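Local coordinates for inactive glucansucrase (Lactobacillus reuteri, PDB 5JBD), which is an inactive member of glycosyl hydrolase family 70, a large calcium-binding protein of the TIM-barrel clan, at residues Leu468-Glu471 / Gln477-Ser480; Ala782-Phe787 / Ala854-Asn859; Tyr181-Ser186 / Leu402-His407; Val250-Asn255 / Leu293-Gln298. All coordinates share one frame; numbering follows the deposited sequence.

Interaction 1 (Leu468-Glu471 / Gln477-Ser480)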
# COMPACT_ATOMS: atom_id res chain seq x y z
N LEU A 468 -12.38 16.14 3.85
CA LEU A 468 -12.30 17.58 4.18
C LEU A 468 -11.89 18.46 2.99
O LEU A 468 -12.30 19.61 2.93
CB LEU A 468 -11.33 17.83 5.34
CG LEU A 468 -11.64 17.17 6.69
CD1 LEU A 468 -10.67 17.65 7.75
CD2 LEU A 468 -13.07 17.45 7.13
N TYR A 469 -11.11 17.92 2.06
CA TYR A 469 -10.58 18.70 0.93
C TYR A 469 -10.75 17.93 -0.37
O TYR A 469 -10.75 16.69 -0.38
CB TYR A 469 -9.08 19.02 1.17
CG TYR A 469 -8.88 19.87 2.41
CD1 TYR A 469 -9.00 21.27 2.35
CD2 TYR A 469 -8.63 19.27 3.66
CE1 TYR A 469 -8.86 22.05 3.50
CE2 TYR A 469 -8.48 20.04 4.80
CZ TYR A 469 -8.59 21.42 4.74
OH TYR A 469 -8.45 22.18 5.88
N ASN A 470 -10.89 18.68 -1.48
CA ASN A 470 -10.87 18.08 -2.81
C ASN A 470 -9.47 17.56 -3.08
O ASN A 470 -8.53 18.34 -3.26
CB ASN A 470 -11.31 19.08 -3.88
CG ASN A 470 -12.78 19.46 -3.77
OD1 ASN A 470 -13.58 18.75 -3.15
ND2 ASN A 470 -13.14 20.58 -4.39
N GLU A 471 -9.33 16.24 -3.09
CA GLU A 471 -8.03 15.60 -2.89
C GLU A 471 -7.12 15.58 -4.12
O GLU A 471 -5.94 15.29 -3.97
CB GLU A 471 -8.22 14.19 -2.33
CG GLU A 471 -8.83 13.16 -3.28
CD GLU A 471 -9.47 12.00 -2.51
OE1 GLU A 471 -10.60 12.17 -2.02
OE2 GLU A 471 -8.84 10.94 -2.38
N GLN A 477 -5.95 23.35 -0.84
CA GLN A 477 -6.44 24.55 -1.56
C GLN A 477 -7.97 24.63 -1.71
O GLN A 477 -8.50 25.74 -1.78
CB GLN A 477 -5.83 24.67 -2.96
CG GLN A 477 -4.32 24.83 -3.03
CD GLN A 477 -3.73 25.76 -1.98
OE1 GLN A 477 -3.87 26.98 -2.07
NE2 GLN A 477 -3.07 25.17 -0.99
N GLU A 478 -8.66 23.49 -1.77
CA GLU A 478 -10.12 23.45 -1.98
C GLU A 478 -10.80 22.59 -0.92
O GLU A 478 -10.51 21.39 -0.82
CB GLU A 478 -10.45 22.86 -3.36
CG GLU A 478 -10.04 23.73 -4.54
CD GLU A 478 -10.28 23.06 -5.89
OE1 GLU A 478 -10.93 21.99 -5.97
OE2 GLU A 478 -9.82 23.61 -6.91
N LYS A 479 -11.69 23.19 -0.15
CA LYS A 479 -12.50 22.42 0.79
C LYS A 479 -13.52 21.55 0.06
O LYS A 479 -14.10 21.96 -0.97
CB LYS A 479 -13.23 23.35 1.76
CG LYS A 479 -12.32 24.12 2.70
CD LYS A 479 -13.14 25.13 3.48
CE LYS A 479 -12.31 25.84 4.53
NZ LYS A 479 -13.17 26.78 5.29
N SER A 480 -13.77 20.36 0.61
CA SER A 480 -14.81 19.47 0.11
C SER A 480 -16.18 20.02 0.47
O SER A 480 -16.34 20.78 1.43
CB SER A 480 -14.64 18.06 0.72
OG SER A 480 -15.82 17.28 0.57
O HOH W 1 -7.42 20.67 -1.96
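At the edge of the Y469 ring, near its plane, lies E478 O, 3.5 Å from Y469 CD1, while K479 passes obliquely and brings its CG within 4.1 Å of Y469 CE1. The second flat pair is the amide of N470 and the carboxylate of E478, turned 89° to each other. N470 ND2 donates to E478 OE1 at 3.1 Å, almost straight; the acceptor lies in the amide plane, and the carboxylate is met on its anti side. OE1 also bonds to a glycerol, so this oxygen has two partners. Two backbone bonds join the two segments: S480 N to L468 O and N470 N to E478 O, both 2.8 Å. A water bridges them further, its O 2.9 Å from N470 O and 3.1 Å from E478 N, from which it accepts. S480 OG, swung anti to its own N (chi1 163°), caps Y482 N, at the turn into helix 483-496. Y469 and K479 thus form the non-hydrogen-bonded pair of a single antiparallel bridge, closing the loop between the short helix 465-468, which follows barrel strand 460-464, and helix 483-496.

Interaction 2 (Ala782-Phe787 / Ala854-Asn859). With SO4 (sulfate ion), chain F.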
# COMPACT_ATOMS: atom_id res chain seq x y z
N ALA A 782 7.69 -24.21 -12.83
CA ALA A 782 8.33 -24.40 -11.53
C ALA A 782 9.83 -24.52 -11.69
O ALA A 782 10.32 -25.07 -12.69
CB ALA A 782 7.79 -25.66 -10.86
N ASN A 783 10.57 -24.00 -10.71
CA ASN A 783 12.02 -24.15 -10.66
C ASN A 783 12.72 -23.63 -11.92
O ASN A 783 13.63 -24.27 -12.45
CB ASN A 783 12.40 -25.62 -10.37
CG ASN A 783 11.77 -26.14 -9.08
OD1 ASN A 783 10.93 -27.05 -9.10
ND2 ASN A 783 12.16 -25.56 -7.96
N GLN A 784 12.27 -22.47 -12.40
CA GLN A 784 12.81 -21.84 -13.60
C GLN A 784 13.65 -20.64 -13.23
O GLN A 784 13.24 -19.83 -12.39
CB GLN A 784 11.68 -21.36 -14.53
CG GLN A 784 10.84 -22.46 -15.16
CD GLN A 784 11.66 -23.44 -15.96
OE1 GLN A 784 12.47 -23.06 -16.80
NE2 GLN A 784 11.45 -24.73 -15.70
N ILE A 785 14.80 -20.49 -13.88
CA ILE A 785 15.62 -19.31 -13.68
C ILE A 785 14.95 -18.11 -14.36
O ILE A 785 14.58 -18.18 -15.53
CB ILE A 785 17.08 -19.53 -14.15
CG1 ILE A 785 17.72 -20.62 -13.28
CG2 ILE A 785 17.86 -18.22 -14.07
CD1 ILE A 785 19.18 -20.88 -13.48
N TYR A 786 14.83 -17.02 -13.61
CA TYR A 786 14.08 -15.82 -13.97
C TYR A 786 14.92 -14.61 -13.54
O TYR A 786 15.49 -14.61 -12.44
CB TYR A 786 12.76 -15.85 -13.18
CG TYR A 786 11.75 -14.72 -13.40
CD1 TYR A 786 11.16 -14.50 -14.64
CD2 TYR A 786 11.33 -13.91 -12.33
CE1 TYR A 786 10.21 -13.49 -14.83
CE2 TYR A 786 10.37 -12.90 -12.50
CZ TYR A 786 9.81 -12.70 -13.75
OH TYR A 786 8.86 -11.70 -13.94
N PHE A 787 15.00 -13.60 -14.40
CA PHE A 787 15.87 -12.45 -14.15
C PHE A 787 15.12 -11.29 -13.50
O PHE A 787 14.99 -10.20 -14.05
CB PHE A 787 16.57 -12.01 -15.44
CG PHE A 787 17.41 -13.09 -16.09
CD1 PHE A 787 18.31 -13.85 -15.34
CD2 PHE A 787 17.35 -13.31 -17.45
CE1 PHE A 787 19.10 -14.82 -15.93
CE2 PHE A 787 18.14 -14.28 -18.06
CZ PHE A 787 19.02 -15.04 -17.30
N ALA A 854 16.20 -16.46 -20.07
CA ALA A 854 17.42 -17.23 -19.76
C ALA A 854 17.80 -18.17 -20.90
O ALA A 854 17.00 -19.01 -21.31
CB ALA A 854 17.22 -18.01 -18.47
N VAL A 855 19.04 -18.03 -21.39
CA VAL A 855 19.49 -18.79 -22.56
C VAL A 855 19.79 -20.23 -22.17
O VAL A 855 20.57 -20.49 -21.26
CB VAL A 855 20.74 -18.14 -23.21
CG1 VAL A 855 21.27 -19.00 -24.35
CG2 VAL A 855 20.42 -16.74 -23.71
N LYS A 856 19.14 -21.15 -22.88
CA LYS A 856 19.44 -22.56 -22.81
C LYS A 856 20.02 -22.97 -24.15
O LYS A 856 19.61 -22.46 -25.20
CB LYS A 856 18.18 -23.37 -22.52
CG LYS A 856 17.59 -23.08 -21.15
CD LYS A 856 16.34 -23.90 -20.86
CE LYS A 856 15.91 -23.70 -19.42
NZ LYS A 856 14.61 -24.33 -19.06
N LEU A 857 20.99 -23.89 -24.12
CA LEU A 857 21.55 -24.46 -25.34
C LEU A 857 20.53 -25.44 -25.93
O LEU A 857 19.52 -25.74 -25.29
CB LEU A 857 22.89 -25.18 -25.06
CG LEU A 857 24.20 -24.41 -24.77
CD1 LEU A 857 24.91 -24.13 -26.07
CD2 LEU A 857 24.05 -23.12 -23.96
N ALA A 858 20.77 -25.91 -27.15
CA ALA A 858 19.84 -26.81 -27.84
C ALA A 858 19.54 -28.09 -27.04
O ALA A 858 18.40 -28.58 -27.06
CB ALA A 858 20.35 -27.16 -29.24
N ASN A 859 20.53 -28.59 -26.30
CA ASN A 859 20.36 -29.76 -25.40
C ASN A 859 19.67 -29.48 -24.05
O ASN A 859 19.57 -30.39 -23.22
CB ASN A 859 21.72 -30.44 -25.15
CG ASN A 859 22.64 -29.62 -24.25
OD1 ASN A 859 22.27 -28.58 -23.71
ND2 ASN A 859 23.86 -30.10 -24.10
S SO4 F . 23.68 -24.45 -29.49
O1 SO4 F . 23.26 -24.70 -30.89
O2 SO4 F . 25.12 -24.76 -29.32
O3 SO4 F . 22.90 -25.33 -28.59
O4 SO4 F . 23.45 -23.03 -29.14
O HOH W 2 14.16 -16.58 -17.86
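One water is gripped from both segments: it donates to I785 O at 2.9 Å and accepts from A854 N at 3.0 Å. The water bridges backbones whose I785 CA and A854 CA are 6.7 Å apart. Beside it the contact turns apolar. A854 CB points at the strand and sits 3.7 Å from F787 CZ, while F787 CE2 comes to 3.5 Å from A854 CA, so the CE2-CZ end of the ring touches both the methyl and CA of A854. I785 CG2 flanks the same methyl more loosely. The ring reaches A854 because F787 holds CG beside its backbone N (chi1 -59°). At the other margin the long chain of K856, extended beyond CG, crosses Q784 at about a right angle, and K856 NZ makes a weak hydrogen bond to Q784 OE1 at 3.4 Å. The other end of that amide is fixed locally, Q784 NE2 donating to A782 O at 3.2 Å across a bent side chain. Farther along 854-859, A858 N gives a nearly straight 2.6 Å bond to a sulfate oxygen, O3; this ion, probably from the crystallisation liquor, is also bonded by T879 N. On the strand side, N783 and Q784 both face V764 of strand 758-767. That is a G1 beta bulge, and it marks the start of strand 784-791, an outermost strand of the six-stranded antiparallel sheet, against which the 854-859 loop docks mainly by A854 against F787, with the water bridge and the weak K856-Q784 bond beside it.

Interaction 3 (Tyr181-Ser186 / Leu402-His407)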
# COMPACT_ATOMS: atom_id res chain seq x y z
N TYR A 181 -12.03 -12.32 -18.37
CA TYR A 181 -11.47 -11.81 -17.12
C TYR A 181 -12.13 -10.49 -16.75
O TYR A 181 -12.36 -9.64 -17.60
CB TYR A 181 -9.95 -11.62 -17.24
CG TYR A 181 -9.29 -10.99 -16.02
CD1 TYR A 181 -8.99 -11.74 -14.88
CD2 TYR A 181 -8.96 -9.63 -16.03
CE1 TYR A 181 -8.38 -11.15 -13.77
CE2 TYR A 181 -8.35 -9.02 -14.93
CZ TYR A 181 -8.06 -9.78 -13.80
OH TYR A 181 -7.45 -9.16 -12.71
N ARG A 182 -12.44 -10.36 -15.46
CA ARG A 182 -13.06 -9.18 -14.89
C ARG A 182 -11.99 -8.49 -14.05
O ARG A 182 -11.47 -9.08 -13.11
CB ARG A 182 -14.24 -9.58 -13.99
CG ARG A 182 -15.25 -10.51 -14.67
CD ARG A 182 -16.31 -10.99 -13.67
NE ARG A 182 -17.18 -9.90 -13.18
CZ ARG A 182 -18.22 -9.40 -13.86
NH1 ARG A 182 -18.54 -9.87 -15.07
NH2 ARG A 182 -18.94 -8.42 -13.33
N PRO A 183 -11.64 -7.24 -14.40
CA PRO A 183 -10.63 -6.51 -13.62
C PRO A 183 -11.01 -6.26 -12.15
O PRO A 183 -12.18 -6.03 -11.84
CB PRO A 183 -10.52 -5.16 -14.35
CG PRO A 183 -11.07 -5.41 -15.71
CD PRO A 183 -12.07 -6.51 -15.60
N ASP A 184 -10.03 -6.31 -11.26
CA ASP A 184 -10.27 -6.07 -9.84
C ASP A 184 -10.06 -4.59 -9.54
O ASP A 184 -9.01 -4.03 -9.86
CB ASP A 184 -9.34 -6.94 -8.98
CG ASP A 184 -9.78 -6.99 -7.51
OD1 ASP A 184 -9.74 -5.95 -6.84
OD2 ASP A 184 -10.15 -8.07 -7.05
N LYS A 185 -11.03 -3.98 -8.88
CA LYS A 185 -10.96 -2.57 -8.49
C LYS A 185 -9.80 -2.17 -7.55
O LYS A 185 -9.54 -0.98 -7.37
CB LYS A 185 -12.29 -2.16 -7.84
CG LYS A 185 -12.57 -2.81 -6.48
CD LYS A 185 -13.93 -2.34 -5.95
CE LYS A 185 -14.30 -2.84 -4.56
NZ LYS A 185 -15.77 -3.01 -4.34
N SER A 186 -9.16 -3.15 -6.90
CA SER A 186 -7.99 -2.88 -6.07
C SER A 186 -6.82 -2.30 -6.87
O SER A 186 -5.96 -1.60 -6.32
CB SER A 186 -7.52 -4.16 -5.37
OG SER A 186 -6.94 -5.08 -6.29
N LEU A 402 -15.03 3.00 -11.30
CA LEU A 402 -15.46 3.96 -12.32
C LEU A 402 -14.61 3.87 -13.60
O LEU A 402 -15.16 3.92 -14.70
CB LEU A 402 -15.46 5.37 -11.72
CG LEU A 402 -16.16 6.57 -12.38
CD1 LEU A 402 -17.51 6.21 -12.98
CD2 LEU A 402 -16.31 7.68 -11.34
N ILE A 403 -13.29 3.69 -13.46
CA ILE A 403 -12.40 3.49 -14.62
C ILE A 403 -12.81 2.23 -15.40
O ILE A 403 -12.93 2.26 -16.63
CB ILE A 403 -10.90 3.40 -14.21
CG1 ILE A 403 -10.39 4.77 -13.75
CG2 ILE A 403 -10.04 2.90 -15.36
CD1 ILE A 403 -9.01 4.75 -13.12
N ILE A 404 -13.00 1.13 -14.68
CA ILE A 404 -13.36 -0.15 -15.29
C ILE A 404 -14.70 -0.03 -16.02
O ILE A 404 -14.83 -0.50 -17.15
CB ILE A 404 -13.40 -1.30 -14.25
CG1 ILE A 404 -11.98 -1.60 -13.72
CG2 ILE A 404 -14.00 -2.59 -14.85
CD1 ILE A 404 -11.97 -2.30 -12.38
N LYS A 405 -15.67 0.62 -15.39
CA LYS A 405 -16.98 0.85 -16.01
C LYS A 405 -16.88 1.73 -17.26
O LYS A 405 -17.51 1.42 -18.29
CB LYS A 405 -17.96 1.49 -15.02
CG LYS A 405 -19.32 1.80 -15.64
CD LYS A 405 -20.43 2.00 -14.63
CE LYS A 405 -21.79 1.91 -15.31
NZ LYS A 405 -22.72 2.97 -14.82
N ASP A 406 -16.12 2.81 -17.17
CA ASP A 406 -15.94 3.74 -18.29
C ASP A 406 -15.19 3.14 -19.48
O ASP A 406 -15.32 3.66 -20.59
CB ASP A 406 -15.16 4.99 -17.85
CG ASP A 406 -15.95 5.90 -16.92
OD1 ASP A 406 -17.19 5.82 -16.90
OD2 ASP A 406 -15.30 6.71 -16.23
N HIS A 407 -14.38 2.10 -19.26
CA HIS A 407 -13.52 1.56 -20.30
C HIS A 407 -13.48 0.04 -20.30
O HIS A 407 -12.40 -0.59 -20.19
CB HIS A 407 -12.12 2.15 -20.13
CG HIS A 407 -12.07 3.64 -20.30
ND1 HIS A 407 -12.03 4.50 -19.23
CD2 HIS A 407 -12.07 4.41 -21.41
CE1 HIS A 407 -12.00 5.75 -19.67
NE2 HIS A 407 -12.02 5.72 -20.99
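A single side chain, I404, carries this contact with P183 and the backbone just after it. The delta methyl does most of the touching: I404 CD1 lies 3.8 Å from P183 CB and equally close to P183 O, then continues to K185 N at 4.0 Å, so it rests on the peptide chain as well as on the proline ring. Behind it I404 CG1 is 3.9 Å from P183 CB, and the other branch only grazes the ring, with I404 CG2 4.2 Å from P183 CG. P183 and I404 lie alongside each other, running in opposing senses. With CG1 beside the backbone N (chi1 -68°) and the chain nearly extended beyond it, CD1 is carried outward from the helix to the loop. No hydrogen bond crosses the interface; it is an apolar contact at the surface.

The next shell fixes the loop's shape. D184 OD1 takes two bonds, from S186 N at 2.9 Å through its anti lone pair and from S186 OG at 3.0 Å from well above the carboxylate plane. The first of these makes an Asx turn, which bends the chain directly after P183. Beyond it, K185 O accepts from N400 ND2 and S186 O from K396 NZ, so residues one and two turns earlier in the helix of I404 also hold the loop. That helix, 392-406, follows barrel strand 385-388; on another side its L402, I403 and D406 meet helix 420-434, while the loop 181-186 covers I404 on its way from helix 151-162 to strand 193-197.

Interaction 4 (Val250-Asn255 / Leu293-Gln298)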
# COMPACT_ATOMS: atom_id res chain seq x y z
N VAL A 250 17.72 -11.77 10.26
CA VAL A 250 18.49 -10.57 9.86
C VAL A 250 17.55 -9.45 9.42
O VAL A 250 17.75 -8.28 9.77
CB VAL A 250 19.56 -10.89 8.78
CG1 VAL A 250 20.29 -9.62 8.34
CG2 VAL A 250 20.58 -11.91 9.30
N VAL A 251 16.51 -9.80 8.66
CA VAL A 251 15.49 -8.83 8.27
C VAL A 251 14.76 -8.30 9.52
O VAL A 251 14.46 -7.10 9.62
CB VAL A 251 14.50 -9.42 7.25
CG1 VAL A 251 13.36 -8.44 6.93
CG2 VAL A 251 15.24 -9.77 5.96
N GLN A 252 14.49 -9.18 10.48
CA GLN A 252 13.77 -8.77 11.70
C GLN A 252 14.59 -7.74 12.47
O GLN A 252 14.03 -6.75 12.95
CB GLN A 252 13.41 -9.98 12.56
CG GLN A 252 12.35 -10.86 11.91
CD GLN A 252 11.94 -12.05 12.75
OE1 GLN A 252 12.51 -12.33 13.81
NE2 GLN A 252 10.93 -12.76 12.28
N ALA A 253 15.91 -7.95 12.56
CA ALA A 253 16.79 -6.96 13.17
C ALA A 253 16.81 -5.65 12.38
O ALA A 253 16.76 -4.57 12.97
CB ALA A 253 18.21 -7.52 13.33
N GLU A 254 16.84 -5.73 11.05
CA GLU A 254 16.77 -4.52 10.21
C GLU A 254 15.48 -3.70 10.40
O GLU A 254 15.52 -2.46 10.37
CB GLU A 254 17.03 -4.86 8.72
CG GLU A 254 16.79 -3.74 7.69
CD GLU A 254 17.55 -2.44 7.94
OE1 GLU A 254 18.55 -2.44 8.70
OE2 GLU A 254 17.15 -1.41 7.35
N ASN A 255 14.34 -4.36 10.62
CA ASN A 255 13.09 -3.63 10.91
C ASN A 255 13.20 -2.81 12.20
O ASN A 255 12.74 -1.65 12.25
CB ASN A 255 11.88 -4.58 11.00
CG ASN A 255 11.54 -5.22 9.67
OD1 ASN A 255 11.75 -4.63 8.60
ND2 ASN A 255 11.01 -6.43 9.74
N LEU A 293 5.31 -7.61 14.48
CA LEU A 293 4.40 -6.85 15.35
C LEU A 293 4.78 -7.02 16.82
O LEU A 293 4.79 -6.04 17.56
CB LEU A 293 2.95 -7.24 15.10
CG LEU A 293 2.46 -7.22 13.64
CD1 LEU A 293 1.05 -7.79 13.56
CD2 LEU A 293 2.49 -5.81 13.08
N ASP A 294 5.14 -8.23 17.23
CA ASP A 294 5.68 -8.47 18.58
C ASP A 294 6.94 -7.63 18.82
O ASP A 294 7.08 -6.99 19.85
CB ASP A 294 6.06 -9.95 18.77
CG ASP A 294 4.85 -10.87 18.89
OD1 ASP A 294 3.75 -10.43 19.27
OD2 ASP A 294 5.02 -12.08 18.62
N GLN A 295 7.83 -7.65 17.84
CA GLN A 295 9.16 -7.01 17.96
C GLN A 295 9.06 -5.49 17.98
O GLN A 295 9.76 -4.84 18.77
CB GLN A 295 10.07 -7.50 16.83
CG GLN A 295 10.44 -8.97 17.07
CD GLN A 295 10.84 -9.74 15.83
OE1 GLN A 295 10.71 -9.27 14.69
NE2 GLN A 295 11.28 -10.98 16.06
N MET A 296 8.17 -4.94 17.17
CA MET A 296 7.88 -3.50 17.21
C MET A 296 7.39 -3.09 18.60
O MET A 296 7.88 -2.12 19.16
CB MET A 296 6.84 -3.12 16.16
CG MET A 296 6.47 -1.64 16.15
SD MET A 296 5.15 -1.22 15.01
CE MET A 296 6.10 -1.15 13.49
N GLY A 297 6.43 -3.83 19.15
CA GLY A 297 5.93 -3.55 20.50
C GLY A 297 7.02 -3.66 21.55
O GLY A 297 7.11 -2.83 22.45
N GLN A 298 7.88 -4.67 21.41
CA GLN A 298 9.00 -4.86 22.36
C GLN A 298 9.96 -3.67 22.35
O GLN A 298 10.35 -3.18 23.41
CB GLN A 298 9.75 -6.15 22.05
CG GLN A 298 10.77 -6.53 23.11
CD GLN A 298 11.61 -7.73 22.71
OE1 GLN A 298 11.32 -8.41 21.71
NE2 GLN A 298 12.67 -7.99 23.48
O HOH W 3 11.33 -6.99 13.36
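Q252 meets Q295 from CB to OE1. Its CB lies 3.5 Å from Q295 OE1, and CG follows at 3.6 Å from the same oxygen, so the partner's amide oxygen lies beside the first two carbons. CD then passes Q295 NE2 at 3.5 Å. At the tip, Q252 OE1 accepts from Q295 NE2 at 2.9 Å with an N-H...O angle of 161°. The donor comes from above the carbonyl plane of Q252, 69° out of it, although the acceptor lies close to the plane of the Q295 amide; the two amide planes are 69° apart. Both chains start beside the backbone N and run extended, which brings them across each other at about a right angle. Q252 NE2 turns elsewhere, to N246 O and D291 OD2. A water adds a second link between the helices, lying 2.7 Å from both Q252 O and Q295 OE1 and bridging them. Helices 249-263 and 291-304 are thus joined here by a buried polar contact. The two acceptors at Q252 NE2 probably fix that amide's orientation, which leaves its OE1 to accept from Q295 NE2; the Q295 amide is thereby oriented in turn.

How the interactions relate
The four contacts are dispersed through one large chain, and none touches another. Interactions 1 and 3 are the closest pair, 26 Å apart between centres, and share a neighbour: helix 420-434 meets N470 and E471 in the first and L402, I403 and D406 in the second. Interaction 4 lies across the chain's centre from both, 38 Å from each between centres, yet its sequence is nested inside the loop that interaction 3 closes. Interaction 2, farthest out, has its centre 53 Å from that of interaction 1. The calcium ion, held by E237, D243, N287 and N751, comes about 12 Å from the side chain of Q252 in interaction 4.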